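Local coordinates for protein AGR_C_4470p (Agrobacterium tumefaciens str. C58, PDB 2HQV) that is of unknown function but belongs to the ChuX/HutX haem-utilisation family and so may take part in haem utilisation, at residues A[101-112]-A[116-127]. Numbering follows the deposited sequence.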
loop_
_atom_site.group_PDB
_atom_site.type_symbol
_atom_site.label_atom_id
_atom_site.label_comp_id
_atom_site.label_asym_id
_atom_site.label_seq_id
_atom_site.Cartn_x
_atom_site.Cartn_y
_atom_site.Cartn_z
ATOM N N HIS A 101 8.056 15.473 4.204
ATOM C CA HIS A 101 7.166 16.592 3.931
ATOM C C HIS A 101 6.298 16.164 2.756
ATOM O O HIS A 101 6.744 15.409 1.898
ATOM C CB HIS A 101 7.956 17.843 3.524
ATOM C CG HIS A 101 8.685 18.501 4.654
ATOM N ND1 HIS A 101 9.789 17.940 5.260
ATOM C CD2 HIS A 101 8.459 19.674 5.297
ATOM C CE1 HIS A 101 10.211 18.738 6.227
ATOM N NE2 HIS A 101 9.421 19.795 6.268
ATOM N N LEU A 102 5.055 16.619 2.720
ATOM C CA LEU A 102 4.193 16.277 1.596
ATOM C C LEU A 102 4.549 17.181 0.421
ATOM O O LEU A 102 4.558 18.408 0.555
ATOM C CB LEU A 102 2.726 16.457 1.973
ATOM C CG LEU A 102 2.187 15.429 2.965
ATOM C CD1 LEU A 102 0.693 15.635 3.175
ATOM C CD2 LEU A 102 2.466 14.039 2.424
ATOM N N PRO A 103 4.857 16.591 -0.749
ATOM C CA PRO A 103 5.211 17.393 -1.923
ATOM C C PRO A 103 3.999 17.901 -2.686
ATOM O O PRO A 103 2.869 17.479 -2.437
ATOM C CB PRO A 103 6.031 16.422 -2.760
ATOM C CG PRO A 103 5.290 15.146 -2.554
ATOM C CD PRO A 103 4.995 15.152 -1.044
ATOM N N GLU A 104 4.246 18.807 -3.625
ATOM C CA GLU A 104 3.185 19.363 -4.447
ATOM C C GLU A 104 2.743 18.274 -5.409
ATOM O O GLU A 104 3.529 17.389 -5.760
ATOM C CB GLU A 104 3.698 20.559 -5.248
ATOM C CG GLU A 104 4.433 21.598 -4.417
ATOM C CD GLU A 104 4.950 22.753 -5.258
ATOM O OE1 GLU A 104 5.632 22.497 -6.274
ATOM O OE2 GLU A 104 4.674 23.914 -4.902
ATOM N N GLY A 105 1.488 18.335 -5.831
ATOM C CA GLY A 105 0.989 17.338 -6.753
ATOM C C GLY A 105 0.331 17.962 -7.968
ATOM O O GLY A 105 -0.157 19.086 -7.912
ATOM N N THR A 106 0.340 17.229 -9.076
ATOM C CA THR A 106 -0.295 17.675 -10.307
ATOM C C THR A 106 -1.413 16.669 -10.540
ATOM O O THR A 106 -1.357 15.553 -10.023
ATOM C CB THR A 106 0.678 17.630 -11.497
ATOM O OG1 THR A 106 1.169 16.293 -11.662
ATOM C CG2 THR A 106 1.838 18.590 -11.276
ATOM N N GLU A 107 -2.422 17.041 -11.315
ATOM C CA GLU A 107 -3.529 16.125 -11.549
ATOM C C GLU A 107 -3.887 15.870 -13.009
ATOM O O GLU A 107 -3.890 16.784 -13.836
ATOM C CB GLU A 107 -4.771 16.619 -10.797
ATOM C CG GLU A 107 -6.066 15.908 -11.170
ATOM C CD GLU A 107 -7.248 16.322 -10.305
ATOM O OE1 GLU A 107 -7.112 17.268 -9.503
ATOM O OE2 GLU A 107 -8.324 15.696 -10.429
ATOM N N SER A 108 -4.189 14.607 -13.302
ATOM C CA SER A 108 -4.609 14.179 -14.630
ATOM C C SER A 108 -5.394 12.871 -14.524
ATOM O O SER A 108 -4.997 11.939 -13.816
ATOM C CB SER A 108 -3.417 13.984 -15.567
ATOM O OG SER A 108 -3.876 13.647 -16.871
ATOM N N HIS A 109 -6.525 12.830 -15.220
ATOM C CA HIS A 109 -7.402 11.670 -15.249
ATOM C C HIS A 109 -7.670 10.969 -13.911
ATOM O O HIS A 109 -7.522 9.757 -13.793
ATOM C CB HIS A 109 -6.881 10.671 -16.284
ATOM C CG HIS A 109 -6.767 11.254 -17.660
ATOM N ND1 HIS A 109 -5.722 12.070 -18.039
ATOM C CD2 HIS A 109 -7.606 11.202 -18.723
ATOM C CE1 HIS A 109 -5.924 12.498 -19.273
ATOM N NE2 HIS A 109 -7.061 11.986 -19.710
ATOM N N GLY A 110 -8.070 11.745 -12.909
ATOM C CA GLY A 110 -8.401 11.171 -11.617
ATOM C C GLY A 110 -7.250 10.869 -10.677
ATOM O O GLY A 110 -7.480 10.516 -9.519
ATOM N N TRP A 111 -6.023 10.997 -11.167
ATOM C CA TRP A 111 -4.853 10.731 -10.343
ATOM C C TRP A 111 -4.093 12.000 -9.982
ATOM O O TRP A 111 -3.917 12.917 -10.804
ATOM C CB TRP A 111 -3.902 9.752 -11.037
ATOM C CG TRP A 111 -4.431 8.342 -11.134
ATOM C CD1 TRP A 111 -5.289 7.843 -12.082
ATOM C CD2 TRP A 111 -4.132 7.252 -10.251
ATOM N NE1 TRP A 111 -5.534 6.507 -11.843
ATOM C CE2 TRP A 111 -4.839 6.119 -10.727
ATOM C CE3 TRP A 111 -3.334 7.118 -9.107
ATOM C CZ2 TRP A 111 -4.769 4.871 -10.095
ATOM C CZ3 TRP A 111 -3.263 5.874 -8.480
ATOM C CH2 TRP A 111 -3.978 4.767 -8.978
ATOM N N PHE A 112 -3.658 12.025 -8.731
ATOM C CA PHE A 112 -2.907 13.119 -8.148
ATOM C C PHE A 112 -1.481 12.585 -8.061
ATOM O O PHE A 112 -1.161 11.739 -7.218
ATOM C CB PHE A 112 -3.487 13.430 -6.761
ATOM C CG PHE A 112 -2.988 14.707 -6.154
ATOM C CD1 PHE A 112 -3.308 15.937 -6.723
ATOM C CD2 PHE A 112 -2.222 14.685 -4.990
ATOM C CE1 PHE A 112 -2.878 17.122 -6.142
ATOM C CE2 PHE A 112 -1.784 15.865 -4.396
ATOM C CZ PHE A 112 -2.111 17.089 -4.972
ATOM N N GLY A 116 8.388 15.489 -5.381
ATOM C CA GLY A 116 9.083 16.683 -4.936
ATOM C C GLY A 116 10.305 16.302 -4.131
ATOM O O GLY A 116 10.773 15.166 -4.214
ATOM N N ASP A 117 10.826 17.246 -3.357
ATOM C CA ASP A 117 11.994 16.978 -2.530
ATOM C C ASP A 117 11.530 16.281 -1.256
ATOM O O ASP A 117 11.500 16.873 -0.169
ATOM C CB ASP A 117 12.721 18.282 -2.191
ATOM C CG ASP A 117 13.881 18.070 -1.242
ATOM O OD1 ASP A 117 14.720 17.184 -1.515
ATOM O OD2 ASP A 117 13.956 18.791 -0.221
ATOM N N SER A 118 11.163 15.015 -1.408
ATOM C CA SER A 118 10.683 14.206 -0.295
ATOM C C SER A 118 10.655 12.746 -0.695
ATOM O O SER A 118 10.419 12.418 -1.858
ATOM C CB SER A 118 9.270 14.634 0.107
ATOM O OG SER A 118 8.694 13.715 1.023
ATOM N N PRO A 119 10.912 11.845 0.263
ATOM C CA PRO A 119 10.888 10.419 -0.068
ATOM C C PRO A 119 9.457 9.942 -0.323
ATOM O O PRO A 119 9.245 8.845 -0.831
ATOM C CB PRO A 119 11.510 9.768 1.162
ATOM C CG PRO A 119 11.119 10.698 2.274
ATOM C CD PRO A 119 11.364 12.058 1.648
ATOM N N ILE A 120 8.483 10.770 0.038
ATOM C CA ILE A 120 7.076 10.431 -0.176
ATOM C C ILE A 120 6.731 10.824 -1.606
ATOM O O ILE A 120 6.654 12.006 -1.924
ATOM C CB ILE A 120 6.144 11.210 0.783
ATOM C CG1 ILE A 120 6.411 10.789 2.227
ATOM C CG2 ILE A 120 4.669 10.955 0.415
ATOM C CD1 ILE A 120 5.613 11.582 3.248
ATOM N N GLY A 121 6.536 9.835 -2.467
ATOM C CA GLY A 121 6.197 10.122 -3.847
ATOM C C GLY A 121 5.321 9.044 -4.457
ATOM O O GLY A 121 5.080 8.000 -3.848
ATOM N N GLY A 122 4.842 9.294 -5.666
ATOM C CA GLY A 122 3.998 8.317 -6.318
ATOM C C GLY A 122 2.732 8.883 -6.915
ATOM O O GLY A 122 2.728 9.988 -7.468
ATOM N N HIS A 123 1.643 8.130 -6.772
ATOM C CA HIS A 123 0.370 8.521 -7.362
ATOM C C HIS A 123 -0.826 8.160 -6.506
ATOM O O HIS A 123 -0.979 7.006 -6.098
ATOM C CB HIS A 123 0.228 7.828 -8.713
ATOM C CG HIS A 123 1.465 7.894 -9.547
ATOM N ND1 HIS A 123 1.753 8.961 -10.368
ATOM C CD2 HIS A 123 2.524 7.052 -9.634
ATOM C CE1 HIS A 123 2.938 8.777 -10.925
ATOM N NE2 HIS A 123 3.426 7.626 -10.494
ATOM N N ILE A 124 -1.685 9.150 -6.269
ATOM C CA ILE A 124 -2.887 8.961 -5.473
ATOM C C ILE A 124 -4.121 9.018 -6.383
ATOM O O ILE A 124 -4.272 9.960 -7.172
ATOM C CB ILE A 124 -2.974 10.053 -4.391
ATOM C CG1 ILE A 124 -1.752 9.949 -3.468
ATOM C CG2 ILE A 124 -4.275 9.927 -3.612
ATOM C CD1 ILE A 124 -1.722 10.968 -2.342
ATOM N N LYS A 125 -4.999 8.020 -6.285
ATOM C CA LYS A 125 -6.199 8.016 -7.120
ATOM C C LYS A 125 -7.247 8.901 -6.453
ATOM O O LYS A 125 -8.209 8.423 -5.840
ATOM C CB LYS A 125 -6.739 6.594 -7.319
ATOM C CG LYS A 125 -7.714 6.494 -8.502
ATOM C CD LYS A 125 -8.174 5.069 -8.774
ATOM C CE LYS A 125 -9.170 5.026 -9.935
ATOM N NZ LYS A 125 -9.600 3.627 -10.229
ATOM N N LYS A 126 -7.024 10.204 -6.588
ATOM C CA LYS A 126 -7.867 11.236 -6.012
ATOM C C LYS A 126 -9.351 11.095 -6.315
ATOM O O LYS A 126 -10.180 11.376 -5.455
ATOM C CB LYS A 126 -7.378 12.618 -6.473
ATOM C CG LYS A 126 -8.227 13.782 -5.989
ATOM C CD LYS A 126 -7.806 15.093 -6.646
ATOM C CE LYS A 126 -8.804 16.205 -6.350
ATOM N NZ LYS A 126 -8.504 17.466 -7.086
ATOM N N ASP A 127 -9.697 10.655 -7.522
ATOM C CA ASP A 127 -11.109 10.536 -7.857
ATOM C C ASP A 127 -11.812 9.394 -7.127
ATOM O O ASP A 127 -13.021 9.235 -7.242
ATOM C CB ASP A 127 -11.302 10.440 -9.381
ATOM C CG ASP A 127 -10.902 9.093 -9.961
ATOM O OD1 ASP A 127 -10.260 8.274 -9.273
ATOM O OD2 ASP A 127 -11.233 8.862 -11.140
#
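Lys126 reaches Glu107 in a salt bridge, its NZ lying 2.8 Å from Glu107 OE1 on the syn side of the carboxylate and 25° out of its plane. Both side chains are extended and cross at about a right angle. The ammonium is shared: Asp73 of helix 72-79 forms a second salt bridge with it, which ties the edge strand 105-108 to that helix. Beside this pair, Phe112 and Ile124 form an antiparallel hydrogen-bonded pair, with Phe112 N bonded to Ile124 O at 2.7 Å and Ile124 N returning a bond to Phe112 O. A type I' turn from Ser108 to Trp111 lets Gly110 O accept a bond from Asp127 N (3.0 Å). At the far end Ser118 OG donates to His101 O (2.7 Å) and accepts from Ile120 N, closing an ST turn; with OG anti to the backbone N (chi1 170°), the hydroxyl serves both partners.

The indole of Trp111 lies against residues 123-125. Lys125 CB sits 3.6 Å from the centroid of the six-membered ring and 6° off its normal, a CH-pi contact, while CG and CD continue across the same face toward CE2 and CZ2. His123 O meets the indole edge near its plane, 3.5 Å from Trp111 CZ3, while His123 CB lies off the plane on the side opposite Lys125. Pro103 rests its CG against Ile120 O, and Ile120 CD1 touches Leu102 CD2. Trp76 meets the Phe112 ring edge-to-face.

Gly121, His123 and Ile124 also pair antiparallel with a strand of the second subunit, and Trp111 and Lys125 pack on Gly92 of that subunit. The small three-stranded sheet is thus joined to helix 72-79 by Lys126 and by Phe112 and Ile124 on Trp76, and to the other subunit by strand pairing and the lysine-covered indole. Placed between two carboxylates, the Lys126 ammonium probably stays charged.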